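Local structure of formate dehydrogenase (Staphylococcus aureus, 6TTB) at residues Leu38-Val43 with Pro94-Tyr99; Pro109-Ala114 with His132-Val137; Leu186-Ile191 with Pro209-Leu214. The protein binds NAD and probably catalyses the NAD-dependent oxidation of formate to carbon dioxide. All coordinates share one frame; numbering follows the deposited sequence.

Along the chain the three contacts follow in series, and none overlaps or crosses another. Interaction 1 comes first: it brings the loop after strand 34-38 against the loop after strand 89-92, closing a long excursion that includes strand 69-73. Interaction 2 closes a short loop through helix 126-131 and pairs strand 113-116 with strand 135-138 in the same five-stranded sheet. Interaction 3 does the same through helix 198-207 in the seven-stranded sheet of the NAD-binding domain. Its centre lies about 37 Å from that of interaction 1 and about 45 Å from that of interaction 2. Interactions 1 and 3 also touch the second subunit.

Interaction 1 (Leu38-Val43 with Pro94-Tyr99)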
ATOM      1  N   LEU A  38      31.473  -4.209   0.076  1.00 18.97           N
ATOM      2  CA  LEU A  38      30.885  -2.997   0.562  1.00 18.81           C
ATOM      3  C   LEU A  38      29.422  -3.215   0.915  1.00 21.14           C
ATOM      4  O   LEU A  38      28.580  -3.614   0.098  1.00 23.96           O
ATOM      5  CB  LEU A  38      31.048  -1.847  -0.415  1.00 21.86           C
ATOM      6  CG  LEU A  38      30.381  -0.560   0.086  1.00 23.60           C
ATOM      7  CD1 LEU A  38      31.255   0.141   1.159  1.00 24.26           C
ATOM      8  CD2 LEU A  38      30.046   0.381  -1.061  1.00 23.44           C
ATOM      9  N   PHE A  39      29.121  -2.879   2.154  1.00 21.73           N
ATOM     10  CA  PHE A  39      27.836  -3.130   2.725  1.00 21.60           C
ATOM     11  C   PHE A  39      27.414  -1.913   3.522  1.00 23.97           C
ATOM     12  O   PHE A  39      28.251  -1.154   4.007  1.00 24.78           O
ATOM     13  CB  PHE A  39      27.977  -4.310   3.634  1.00 22.54           C
ATOM     14  CG  PHE A  39      28.183  -5.599   2.907  1.00 23.66           C
ATOM     15  CD1 PHE A  39      27.498  -5.876   1.752  1.00 24.15           C
ATOM     16  CD2 PHE A  39      28.913  -6.619   3.487  1.00 30.96           C
ATOM     17  CE1 PHE A  39      27.547  -7.140   1.187  1.00 25.98           C
ATOM     18  CE2 PHE A  39      29.015  -7.865   2.884  1.00 23.88           C
ATOM     19  CZ  PHE A  39      28.320  -8.125   1.749  1.00 26.27           C
ATOM     20  N   PRO A  40      26.105  -1.723   3.739  1.00 22.64           N
ATOM     21  CA  PRO A  40      25.654  -0.626   4.616  1.00 21.38           C
ATOM     22  C   PRO A  40      26.279  -0.755   6.013  1.00 23.24           C
ATOM     23  O   PRO A  40      26.636  -1.868   6.462  1.00 28.95           O
ATOM     24  CB  PRO A  40      24.138  -0.801   4.702  1.00 19.98           C
ATOM     25  CG  PRO A  40      23.769  -1.837   3.566  1.00 21.39           C
ATOM     26  CD  PRO A  40      25.031  -2.643   3.292  1.00 20.78           C
ATOM     27  N   GLU A  41      26.500   0.395   6.648  1.00 23.29           N
ATOM     28  CA  GLU A  41      27.101   0.496   7.974  1.00 28.16           C
ATOM     29  C   GLU A  41      26.146  -0.070   9.037  1.00 25.84           C
ATOM     30  O   GLU A  41      24.977   0.263   9.044  1.00 37.29           O
ATOM     31  CB  GLU A  41      27.401   1.962   8.273  1.00 28.57           C
ATOM     32  CG  GLU A  41      28.443   2.138   9.355  1.00 41.76           C
ATOM     33  CD  GLU A  41      29.836   2.201   8.769  1.00 48.43           C
ATOM     34  OE1 GLU A  41      29.952   2.319   7.495  1.00 45.79           O
ATOM     35  OE2 GLU A  41      30.807   2.124   9.562  1.00 64.93           O
ATOM     36  N   ALA A  42      26.639  -0.951   9.908  1.00 22.97           N
ATOM     37  CA  ALA A  42      25.800  -1.497  10.973  1.00 26.68           C
ATOM     38  C   ALA A  42      25.481  -0.386  11.963  1.00 23.51           C
ATOM     39  O   ALA A  42      26.274   0.490  12.137  1.00 27.86           O
ATOM     40  CB  ALA A  42      26.485  -2.670  11.680  1.00 26.08           C
ATOM     41  N   VAL A  43      24.345  -0.480  12.659  1.00 26.90           N
ATOM     42  CA  VAL A  43      23.969   0.515  13.641  1.00 27.56           C
ATOM     43  C   VAL A  43      23.635  -0.207  14.947  1.00 30.01           C
ATOM     44  O   VAL A  43      23.165  -1.336  14.892  1.00 46.65           O
ATOM     45  CB  VAL A  43      22.801   1.355  13.102  1.00 30.19           C
ATOM     46  CG1 VAL A  43      22.762   2.741  13.750  1.00 26.91           C
ATOM     47  CG2 VAL A  43      22.818   1.450  11.538  1.00 20.25           C
ATOM     48  N   PRO A  94      22.825  -3.805  -4.804  1.00 19.41           N
ATOM     49  CA  PRO A  94      22.348  -2.682  -5.609  1.00 25.19           C
ATOM     50  C   PRO A  94      21.816  -1.538  -4.734  1.00 35.50           C
ATOM     51  O   PRO A  94      21.828  -0.357  -5.138  1.00 31.44           O
ATOM     52  CB  PRO A  94      21.192  -3.230  -6.475  1.00 25.76           C
ATOM     53  CG  PRO A  94      21.148  -4.760  -6.171  1.00 27.24           C
ATOM     54  CD  PRO A  94      22.034  -5.020  -4.965  1.00 20.85           C
ATOM     55  N   PHE A  95      21.362  -1.913  -3.518  1.00 33.95           N
ATOM     56  CA  PHE A  95      20.832  -0.987  -2.548  1.00 23.60           C
ATOM     57  C   PHE A  95      21.926  -0.028  -2.071  1.00 24.52           C
ATOM     58  O   PHE A  95      21.642   1.021  -1.501  1.00 26.53           O
ATOM     59  CB  PHE A  95      20.188  -1.767  -1.416  1.00 20.47           C
ATOM     60  CG  PHE A  95      19.575  -3.080  -1.812  1.00 20.23           C
ATOM     61  CD1 PHE A  95      18.426  -3.140  -2.621  1.00 19.16           C
ATOM     62  CD2 PHE A  95      20.069  -4.273  -1.282  1.00 18.06           C
ATOM     63  CE1 PHE A  95      17.830  -4.366  -2.915  1.00 15.15           C
ATOM     64  CE2 PHE A  95      19.493  -5.497  -1.619  1.00 14.93           C
ATOM     65  CZ  PHE A  95      18.374  -5.534  -2.422  1.00 15.27           C
ATOM     66  N   TYR A  96      23.174  -0.371  -2.326  1.00 24.13           N
ATOM     67  CA  TYR A  96      24.276   0.358  -1.721  1.00 26.82           C
ATOM     68  C   TYR A  96      25.562  -0.054  -2.442  1.00 25.48           C
ATOM     69  O   TYR A  96      26.334  -0.886  -1.934  1.00 31.60           O
ATOM     70  CB  TYR A  96      24.283   0.118  -0.198  1.00 25.47           C
ATOM     71  CG  TYR A  96      25.246   0.962   0.594  1.00 23.39           C
ATOM     72  CD1 TYR A  96      26.552   0.576   0.728  1.00 23.19           C
ATOM     73  CD2 TYR A  96      24.858   2.145   1.215  1.00 23.93           C
ATOM     74  CE1 TYR A  96      27.438   1.293   1.509  1.00 23.84           C
ATOM     75  CE2 TYR A  96      25.748   2.915   1.957  1.00 20.57           C
ATOM     76  CZ  TYR A  96      27.044   2.471   2.106  1.00 24.03           C
ATOM     77  OH  TYR A  96      27.986   3.177   2.802  1.00 38.61           O
ATOM     78  N   PRO A  97      25.735   0.379  -3.705  1.00 19.19           N
ATOM     79  CA  PRO A  97      26.661  -0.281  -4.613  1.00 21.71           C
ATOM     80  C   PRO A  97      28.050   0.314  -4.592  1.00 21.89           C
ATOM     81  O   PRO A  97      28.248   1.520  -4.376  1.00 28.16           O
ATOM     82  CB  PRO A  97      26.016  -0.136  -5.999  1.00 20.16           C
ATOM     83  CG  PRO A  97      25.192   1.161  -5.866  1.00 18.73           C
ATOM     84  CD  PRO A  97      24.952   1.402  -4.372  1.00 19.81           C
ATOM     85  N   ALA A  98      28.998  -0.566  -4.705  1.00 23.41           N
ATOM     86  CA  ALA A  98      30.343  -0.191  -5.055  1.00 28.55           C
ATOM     87  C   ALA A  98      30.429  -0.126  -6.574  1.00 34.34           C
ATOM     88  O   ALA A  98      30.366  -1.174  -7.242  1.00 30.98           O
ATOM     89  CB  ALA A  98      31.288  -1.213  -4.488  1.00 30.11           C
ATOM     90  N   TYR A  99      30.495   1.117  -7.109  1.00 36.45           N
ATOM     91  CA  TYR A  99      30.534   1.332  -8.547  1.00 31.27           C
ATOM     92  C   TYR A  99      31.849   0.825  -9.126  1.00 33.89           C
ATOM     93  O   TYR A  99      32.931   1.204  -8.674  1.00 28.04           O
ATOM     94  CB  TYR A  99      30.264   2.784  -8.896  1.00 28.09           C
ATOM     95  CG  TYR A  99      28.799   3.142  -8.838  1.00 33.53           C
ATOM     96  CD1 TYR A  99      27.893   2.717  -9.832  1.00 32.57           C
ATOM     97  CD2 TYR A  99      28.292   3.880  -7.762  1.00 31.35           C
ATOM     98  CE1 TYR A  99      26.531   3.010  -9.739  1.00 30.67           C
ATOM     99  CE2 TYR A  99      26.941   4.228  -7.686  1.00 28.93           C
ATOM    100  CZ  TYR A  99      26.053   3.781  -8.665  1.00 30.81           C
ATOM    101  OH  TYR A  99      24.721   4.121  -8.549  1.00 29.09           O
TER
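The Tyr96 ring carries Pro40 over one face and meets Leu38 at its edge. Pro40 CA stands 4.0 Å from the centroid of the Tyr96 ring and 9° off the ring normal, a nearly vertical CH-pi contact. The proline nitrogen lies over the same ring face, 3.8 Å from Tyr96 CD1, and Pro40 CG reaches back toward Tyr96 CB. Close to the ring plane, Leu38 CG touches Tyr96 CE1 at 3.8 Å, and the two side chains cross at about a right angle. Phe39 O approaches the same carbon obliquely.

Leu38 bridges Tyr96, Pro97 and Ala98. Its CG is anti to the backbone N (chi1 178°), which carries the branch toward Tyr96. Its CD2 also packs on Ala98 CB at 4.0 Å and lies beside Pro97 O. Tyr96 is likewise swung anti to its own nitrogen (chi1 -172°), and this turns the ring to Leu38 and Pro40. The two segments are joined by van der Waals and CH-pi contacts, without hydrogen bonds between them.

Phe95, next to Tyr96, belongs to the NAD pocket. Its ring meets His324 edge-to-face, and its carbonyl accepts a hydrogen bond from Trp174 of the second subunit. Leu176 of that subunit packs on Pro40, Phe95 and Tyr96. The two loops leave the C-terminal ends of strands 34-38 and 89-92, which are adjacent and parallel in the five-stranded sheet, and lead on to helices 59-64 and 102-106.

Interaction 2 (Pro109-Ala114 with His132-Val137); sequences PNLKLA and HNIGVV
Three backbone hydrogen bonds join Lys112-Ala114 to Gly135-Val137. Gly135 N donates to Lys112 O at 2.7 Å. Ala114 N donates to Gly135 O at 2.8 Å and almost straight, with an N-H...O angle of 176°. Val137 N donates to Ala114 O at 3.2 Å. The donors and acceptors zigzag between the chains, as parallel strands require, with Leu113 opposite Gly135 and Ala114 opposite Val136. CA-H...O contacts fill in between them: Val136 CA approaches Ala114 O, and Leu113 CA approaches Gly135 O.

Apolar packing accompanies the pairing. Leu111 and Ile134 meet just before the strands begin, their side chains crossing at a slant, with Leu111 CD2 3.6 Å from Ile134 CD1. Ile134 CG1 lies beside the backbone N (chi1 -71°), which directs that branch to Leu111; its CG2 approaches Ala114 CB. Ala114 CB also meets Val136 CG2 at 4.1 Å, on the sheet face they share. On the other face, Leu113 CD1 lies over Gly135 and packs on Val137 CG1 at 4.1 Å. Gly135 has no side chain to stand in its way.

Lys112 NZ turns back to Asn110 O, donating to it in the carbonyl plane, and forms a salt bridge with Asp88.

Asn133 ends helix 126-131 in a Schellman motif, and the chain then turns into strand 135-138. Strand 113-116, this helix and strand 135-138 form a beta-alpha-beta unit, a connection that is nearly always right-handed. The chemistry implies a buried join in which backbone bonds set the register and aliphatic groups pack beside them, while the salt bridge with Asp88 probably offsets the lysine charge.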
ATOM      1  N   PRO A 109      44.009  -5.087 -11.602  1.00 27.26           N
ATOM      2  CA  PRO A 109      44.568  -6.190 -12.346  1.00 25.75           C
ATOM      3  C   PRO A 109      44.375  -7.537 -11.685  1.00 26.91           C
ATOM      4  O   PRO A 109      44.857  -8.561 -12.179  1.00 30.44           O
ATOM      5  CB  PRO A 109      46.081  -5.830 -12.321  1.00 33.09           C
ATOM      6  CG  PRO A 109      46.291  -5.063 -11.035  1.00 25.09           C
ATOM      7  CD  PRO A 109      45.039  -4.231 -10.992  1.00 29.73           C
ATOM      8  N   ASN A 110      43.731  -7.570 -10.530  1.00 28.78           N
ATOM      9  CA  ASN A 110      43.609  -8.895  -9.925  1.00 35.37           C
ATOM     10  C   ASN A 110      42.173  -9.415  -9.993  1.00 32.02           C
ATOM     11  O   ASN A 110      41.890 -10.551  -9.622  1.00 39.54           O
ATOM     12  CB  ASN A 110      44.262  -8.949  -8.551  1.00 38.95           C
ATOM     13  CG  ASN A 110      45.757  -8.873  -8.681  1.00 40.41           C
ATOM     14  OD1 ASN A 110      46.435  -9.904  -8.683  1.00 30.60           O
ATOM     15  ND2 ASN A 110      46.256  -7.675  -8.955  1.00 50.32           N
ATOM     16  N   LEU A 111      41.293  -8.576 -10.487  1.00 25.03           N
ATOM     17  CA  LEU A 111      39.893  -8.723 -10.177  1.00 23.20           C
ATOM     18  C   LEU A 111      39.257  -9.658 -11.217  1.00 21.60           C
ATOM     19  O   LEU A 111      39.537  -9.591 -12.395  1.00 20.81           O
ATOM     20  CB  LEU A 111      39.295  -7.328 -10.229  1.00 20.79           C
ATOM     21  CG  LEU A 111      37.793  -7.286 -10.378  1.00 19.25           C
ATOM     22  CD1 LEU A 111      37.133  -7.709  -9.084  1.00 23.44           C
ATOM     23  CD2 LEU A 111      37.363  -5.906 -10.775  1.00 17.87           C
ATOM     24  N   LYS A 112      38.453 -10.571 -10.763  1.00 21.41           N
ATOM     25  CA  LYS A 112      38.091 -11.663 -11.616  1.00 20.09           C
ATOM     26  C   LYS A 112      36.591 -11.805 -11.544  1.00 20.00           C
ATOM     27  O   LYS A 112      35.949 -12.205 -12.528  1.00 18.88           O
ATOM     28  CB  LYS A 112      38.843 -12.919 -11.174  1.00 24.78           C
ATOM     29  CG  LYS A 112      40.373 -12.882 -11.334  1.00 24.33           C
ATOM     30  CD  LYS A 112      41.046 -14.205 -10.869  1.00 24.31           C
ATOM     31  CE  LYS A 112      41.511 -14.235  -9.403  1.00 20.93           C
ATOM     32  NZ  LYS A 112      42.727 -13.396  -9.209  1.00 17.40           N
ATOM     33  N   LEU A 113      36.022 -11.350 -10.403  1.00 19.08           N
ATOM     34  CA  LEU A 113      34.610 -11.632 -10.114  1.00 20.23           C
ATOM     35  C   LEU A 113      33.977 -10.473  -9.355  1.00 21.34           C
ATOM     36  O   LEU A 113      34.437 -10.049  -8.275  1.00 19.28           O
ATOM     37  CB  LEU A 113      34.460 -12.974  -9.372  1.00 14.87           C
ATOM     38  CG  LEU A 113      33.029 -13.523  -9.278  1.00 15.43           C
ATOM     39  CD1 LEU A 113      32.284 -13.452 -10.584  1.00 11.81           C
ATOM     40  CD2 LEU A 113      32.956 -14.964  -8.655  1.00 14.83           C
ATOM     41  N   ALA A 114      32.946  -9.924  -9.976  1.00 22.20           N
ATOM     42  CA  ALA A 114      32.137  -8.917  -9.316  1.00 21.15           C
ATOM     43  C   ALA A 114      30.781  -9.519  -8.975  1.00 20.88           C
ATOM     44  O   ALA A 114      29.963  -9.806  -9.853  1.00 18.33           O
ATOM     45  CB  ALA A 114      31.996  -7.716 -10.212  1.00 20.61           C
ATOM     46  N   HIS A 132      38.119  -6.827 -19.836  1.00 30.72           N
ATOM     47  CA  HIS A 132      39.177  -7.219 -18.905  1.00 23.42           C
ATOM     48  C   HIS A 132      38.937  -8.647 -18.428  1.00 23.40           C
ATOM     49  O   HIS A 132      39.628  -9.142 -17.548  1.00 24.78           O
ATOM     50  CB  HIS A 132      39.184  -6.248 -17.704  1.00 23.53           C
ATOM     51  CG  HIS A 132      39.748  -4.924 -18.060  1.00 28.72           C
ATOM     52  ND1 HIS A 132      39.072  -4.034 -18.865  1.00 30.41           N
ATOM     53  CD2 HIS A 132      40.984  -4.403 -17.876  1.00 27.88           C
ATOM     54  CE1 HIS A 132      39.833  -2.988 -19.095  1.00 33.75           C
ATOM     55  NE2 HIS A 132      41.005  -3.174 -18.474  1.00 31.26           N
ATOM     56  N   ASN A 133      37.852  -9.241 -18.904  1.00 22.68           N
ATOM     57  CA  ASN A 133      37.581 -10.629 -18.616  1.00 26.74           C
ATOM     58  C   ASN A 133      37.341 -10.859 -17.103  1.00 23.00           C
ATOM     59  O   ASN A 133      37.700 -11.892 -16.558  1.00 21.39           O
ATOM     60  CB  ASN A 133      38.546 -11.536 -19.384  1.00 23.55           C
ATOM     61  CG  ASN A 133      38.003 -12.929 -19.489  1.00 25.34           C
ATOM     62  OD1 ASN A 133      38.744 -13.861 -19.460  1.00 32.03           O
ATOM     63  ND2 ASN A 133      36.701 -13.082 -19.432  1.00 33.69           N
ATOM     64  N   ILE A 134      36.667  -9.903 -16.476  1.00 22.70           N
ATOM     65  CA  ILE A 134      36.026 -10.036 -15.173  1.00 22.68           C
ATOM     66  C   ILE A 134      34.618 -10.619 -15.368  1.00 20.93           C
ATOM     67  O   ILE A 134      33.891 -10.173 -16.230  1.00 17.78           O
ATOM     68  CB  ILE A 134      35.920  -8.625 -14.580  1.00 31.16           C
ATOM     69  CG1 ILE A 134      37.253  -8.054 -14.151  1.00 29.60           C
ATOM     70  CG2 ILE A 134      34.866  -8.501 -13.481  1.00 42.76           C
ATOM     71  CD1 ILE A 134      37.245  -6.567 -14.288  1.00 36.70           C
ATOM     72  N   GLY A 135      34.222 -11.566 -14.500  1.00 24.12           N
ATOM     73  CA  GLY A 135      32.886 -12.134 -14.515  1.00 24.08           C
ATOM     74  C   GLY A 135      31.966 -11.329 -13.617  1.00 23.79           C
ATOM     75  O   GLY A 135      32.412 -10.791 -12.609  1.00 32.67           O
ATOM     76  N   VAL A 136      30.689 -11.306 -13.952  1.00 21.47           N
ATOM     77  CA  VAL A 136      29.712 -10.549 -13.191  1.00 24.87           C
ATOM     78  C   VAL A 136      28.470 -11.409 -12.962  1.00 32.79           C
ATOM     79  O   VAL A 136      27.833 -11.892 -13.932  1.00 36.49           O
ATOM     80  CB  VAL A 136      29.334  -9.271 -13.943  1.00 26.56           C
ATOM     81  CG1 VAL A 136      28.139  -8.593 -13.328  1.00 18.16           C
ATOM     82  CG2 VAL A 136      30.532  -8.320 -14.046  1.00 26.23           C
ATOM     83  N   VAL A 137      28.095 -11.565 -11.683  1.00 23.04           N
ATOM     84  CA  VAL A 137      27.036 -12.490 -11.342  1.00 22.11           C
ATOM     85  C   VAL A 137      26.247 -11.873 -10.228  1.00 25.44           C
ATOM     86  O   VAL A 137      26.825 -11.356  -9.285  1.00 28.94           O
ATOM     87  CB  VAL A 137      27.562 -13.870 -10.912  1.00 18.52           C
ATOM     88  CG1 VAL A 137      28.522 -14.401 -11.932  1.00 16.95           C
ATOM     89  CG2 VAL A 137      28.249 -13.780  -9.575  1.00 19.03           C
TER

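Interaction 3 (Leu186-Ile191 with Pro209-Leu214); sequences LQHKTI and PFNVTL
Paired parallel strand starts, preceded by packed loops, join 186-191 to 209-214 in the seven-stranded sheet of the NAD-binding domain. Thr190 stands opposite Thr213, and Ile191 opposite Leu214. Ile191 N donates to Thr213 O at 2.7 Å. Thr213 N donates to Lys189 O at 3.0 Å, a more bent bond of 130°. Ahead of the strands, His188 N also points to Asn211 O, but the modelled distance is too short to be trusted. A type II turn from Leu186 to Lys189 shapes this approach.

Apolar groups pack toward helices 144-160 and 198-207. With CG anti to the backbone N (chi1 174°), Leu186 carries CD2 over one face of the Phe210 ring, 4.0 Å from Phe210 CG, and the side chains cross at about a right angle. Leu186 CG also packs against Val212 CG2. Further along, Ile191 CB meets Leu214 CD2 at 4.0 Å. On the other sheet face Thr190 and Thr213 run side by side, with CG2 near CG2.

At the loop end, the Gln187 chain lies along Phe210 O and Asn211 O. Lys189 NZ bonds to Glu185 O and forms a salt bridge with Glu331 of the second subunit. Strand 190-194, helix 198-207 and strand 213-217 make the first beta-alpha-beta crossover of a Rossmann fold, with a glycine-rich turn after the first strand, consistent with NAD binding.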
ATOM      1  N   LEU A 186      -9.041  -0.255  -5.291  1.00 24.15           N
ATOM      2  CA  LEU A 186      -8.250  -0.886  -6.309  1.00 22.92           C
ATOM      3  C   LEU A 186      -9.165  -1.732  -7.208  1.00 30.27           C
ATOM      4  O   LEU A 186      -8.877  -1.980  -8.401  1.00 30.83           O
ATOM      5  CB  LEU A 186      -7.201  -1.745  -5.624  1.00 20.20           C
ATOM      6  CG  LEU A 186      -6.401  -2.582  -6.602  1.00 20.55           C
ATOM      7  CD1 LEU A 186      -5.691  -1.659  -7.588  1.00 20.03           C
ATOM      8  CD2 LEU A 186      -5.413  -3.486  -5.898  1.00 17.52           C
ATOM      9  N   GLN A 187     -10.242  -2.246  -6.618  1.00 30.35           N
ATOM     10  CA  GLN A 187     -11.084  -3.177  -7.354  1.00 26.78           C
ATOM     11  C   GLN A 187     -11.687  -2.482  -8.609  1.00 25.87           C
ATOM     12  O   GLN A 187     -11.993  -1.287  -8.596  1.00 19.60           O
ATOM     13  CB  GLN A 187     -12.124  -3.707  -6.403  1.00 23.03           C
ATOM     14  CG  GLN A 187     -13.256  -4.426  -7.077  1.00 27.51           C
ATOM     15  CD  GLN A 187     -14.452  -4.456  -6.159  1.00 27.35           C
ATOM     16  OE1 GLN A 187     -15.093  -5.471  -6.020  1.00 29.76           O
ATOM     17  NE2 GLN A 187     -14.690  -3.360  -5.450  1.00 24.09           N
ATOM     18  N   HIS A 188     -11.809  -3.256  -9.700  1.00 24.28           N
ATOM     19  CA  HIS A 188     -12.395  -2.835 -10.969  1.00 23.12           C
ATOM     20  C   HIS A 188     -11.439  -1.966 -11.794  1.00 22.24           C
ATOM     21  O   HIS A 188     -11.777  -1.584 -12.888  1.00 21.38           O
ATOM     22  CB  HIS A 188     -13.792  -2.186 -10.781  1.00 32.55           C
ATOM     23  CG  HIS A 188     -14.877  -3.100 -10.264  1.00 29.71           C
ATOM     24  ND1 HIS A 188     -15.251  -4.296 -10.912  1.00 34.83           N
ATOM     25  CD2 HIS A 188     -15.607  -3.055  -9.135  1.00 26.22           C
ATOM     26  CE1 HIS A 188     -16.188  -4.915 -10.205  1.00 30.90           C
ATOM     27  NE2 HIS A 188     -16.385  -4.201  -9.084  1.00 34.69           N
ATOM     28  N   LYS A 189     -10.232  -1.673 -11.288  1.00 20.59           N
ATOM     29  CA  LYS A 189      -9.299  -0.872 -12.051  1.00 18.44           C
ATOM     30  C   LYS A 189      -8.570  -1.768 -13.043  1.00 21.04           C
ATOM     31  O   LYS A 189      -8.457  -3.001 -12.833  1.00 18.72           O
ATOM     32  CB  LYS A 189      -8.278  -0.213 -11.129  1.00 24.11           C
ATOM     33  CG  LYS A 189      -8.855   0.645 -10.001  1.00 23.43           C
ATOM     34  CD  LYS A 189      -8.910   2.099 -10.345  1.00 23.81           C
ATOM     35  CE  LYS A 189      -9.934   2.850  -9.523  1.00 25.27           C
ATOM     36  NZ  LYS A 189     -11.027   1.933  -9.163  1.00 27.85           N
ATOM     37  N   THR A 190      -8.014  -1.148 -14.110  1.00 17.86           N
ATOM     38  CA  THR A 190      -7.234  -1.940 -15.056  1.00 17.46           C
ATOM     39  C   THR A 190      -5.775  -1.686 -14.826  1.00 15.85           C
ATOM     40  O   THR A 190      -5.343  -0.542 -14.890  1.00 18.00           O
ATOM     41  CB  THR A 190      -7.585  -1.613 -16.514  1.00 20.03           C
ATOM     42  OG1 THR A 190      -9.015  -1.761 -16.692  1.00 25.03           O
ATOM     43  CG2 THR A 190      -6.799  -2.412 -17.538  1.00 13.94           C
ATOM     44  N   ILE A 191      -5.025  -2.756 -14.563  1.00 14.31           N
ATOM     45  CA  ILE A 191      -3.607  -2.607 -14.262  1.00 15.39           C
ATOM     46  C   ILE A 191      -2.757  -3.165 -15.392  1.00 16.86           C
ATOM     47  O   ILE A 191      -2.901  -4.327 -15.773  1.00 20.46           O
ATOM     48  CB  ILE A 191      -3.189  -3.229 -12.896  1.00 14.42           C
ATOM     49  CG1 ILE A 191      -4.057  -2.766 -11.719  1.00 13.83           C
ATOM     50  CG2 ILE A 191      -1.758  -2.897 -12.629  1.00 11.67           C
ATOM     51  CD1 ILE A 191      -4.490  -1.322 -11.827  1.00 14.73           C
ATOM     52  N   PRO A 209      -6.824 -11.712  -7.309  1.00 18.59           N
ATOM     53  CA  PRO A 209      -7.932 -11.788  -6.388  1.00 20.07           C
ATOM     54  C   PRO A 209      -8.480 -10.454  -5.909  1.00 24.85           C
ATOM     55  O   PRO A 209      -9.300 -10.433  -4.994  1.00 34.80           O
ATOM     56  CB  PRO A 209      -7.429 -12.582  -5.189  1.00 19.03           C
ATOM     57  CG  PRO A 209      -5.987 -12.969  -5.519  1.00 21.12           C
ATOM     58  CD  PRO A 209      -5.575 -12.208  -6.768  1.00 18.45           C
ATOM     59  N   PHE A 210      -8.099  -9.354  -6.539  1.00 22.40           N
ATOM     60  CA  PHE A 210      -8.584  -8.073  -6.036  1.00 24.17           C
ATOM     61  C   PHE A 210      -9.596  -7.503  -6.999  1.00 25.01           C
ATOM     62  O   PHE A 210     -10.108  -6.398  -6.778  1.00 21.03           O
ATOM     63  CB  PHE A 210      -7.466  -7.059  -5.988  1.00 24.08           C
ATOM     64  CG  PHE A 210      -6.673  -7.065  -4.727  1.00 23.80           C
ATOM     65  CD1 PHE A 210      -7.077  -6.301  -3.634  1.00 27.93           C
ATOM     66  CD2 PHE A 210      -5.517  -7.823  -4.625  1.00 22.08           C
ATOM     67  CE1 PHE A 210      -6.340  -6.317  -2.447  1.00 30.60           C
ATOM     68  CE2 PHE A 210      -4.776  -7.847  -3.445  1.00 21.14           C
ATOM     69  CZ  PHE A 210      -5.160  -7.065  -2.372  1.00 28.61           C
ATOM     70  N   ASN A 211      -9.796  -8.234  -8.102  1.00 25.42           N
ATOM     71  CA  ASN A 211     -10.938  -8.016  -8.965  1.00 27.67           C
ATOM     72  C   ASN A 211     -10.744  -6.734  -9.764  1.00 27.95           C
ATOM     73  O   ASN A 211     -11.402  -5.710  -9.558  1.00 27.96           O
ATOM     74  CB  ASN A 211     -12.267  -8.039  -8.220  1.00 29.82           C
ATOM     75  CG  ASN A 211     -13.397  -8.266  -9.184  1.00 33.66           C
ATOM     76  OD1 ASN A 211     -14.440  -7.604  -9.085  1.00 35.55           O
ATOM     77  ND2 ASN A 211     -13.186  -9.182 -10.141  1.00 29.87           N
ATOM     78  N   VAL A 212     -10.016  -6.908 -10.829  1.00 27.35           N
ATOM     79  CA  VAL A 212      -9.185  -5.906 -11.437  1.00 28.69           C
ATOM     80  C   VAL A 212      -8.887  -6.507 -12.810  1.00 24.62           C
ATOM     81  O   VAL A 212      -8.772  -7.709 -12.902  1.00 31.57           O
ATOM     82  CB  VAL A 212      -7.911  -5.717 -10.533  1.00 28.84           C
ATOM     83  CG1 VAL A 212      -6.624  -6.245 -11.117  1.00 22.02           C
ATOM     84  CG2 VAL A 212      -7.750  -4.309  -9.974  1.00 26.61           C
ATOM     85  N   THR A 213      -8.942  -5.724 -13.872  1.00 20.27           N
ATOM     86  CA  THR A 213      -8.475  -6.233 -15.141  1.00 21.86           C
ATOM     87  C   THR A 213      -6.957  -6.058 -15.270  1.00 22.32           C
ATOM     88  O   THR A 213      -6.453  -4.951 -15.082  1.00 22.69           O
ATOM     89  CB  THR A 213      -9.201  -5.563 -16.297  1.00 21.52           C
ATOM     90  OG1 THR A 213     -10.519  -6.080 -16.194  1.00 24.08           O
ATOM     91  CG2 THR A 213      -8.618  -5.954 -17.629  1.00 19.43           C
ATOM     92  N   LEU A 214      -6.253  -7.169 -15.552  1.00 18.25           N
ATOM     93  CA  LEU A 214      -4.833  -7.165 -15.808  1.00 18.65           C
ATOM     94  C   LEU A 214      -4.586  -7.160 -17.307  1.00 22.82           C
ATOM     95  O   LEU A 214      -5.094  -8.030 -18.024  1.00 23.90           O
ATOM     96  CB  LEU A 214      -4.253  -8.441 -15.209  1.00 17.39           C
ATOM     97  CG  LEU A 214      -4.403  -8.517 -13.710  1.00 17.12           C
ATOM     98  CD1 LEU A 214      -3.379  -9.447 -13.117  1.00 16.55           C
ATOM     99  CD2 LEU A 214      -4.228  -7.125 -13.130  1.00 24.15           C
TER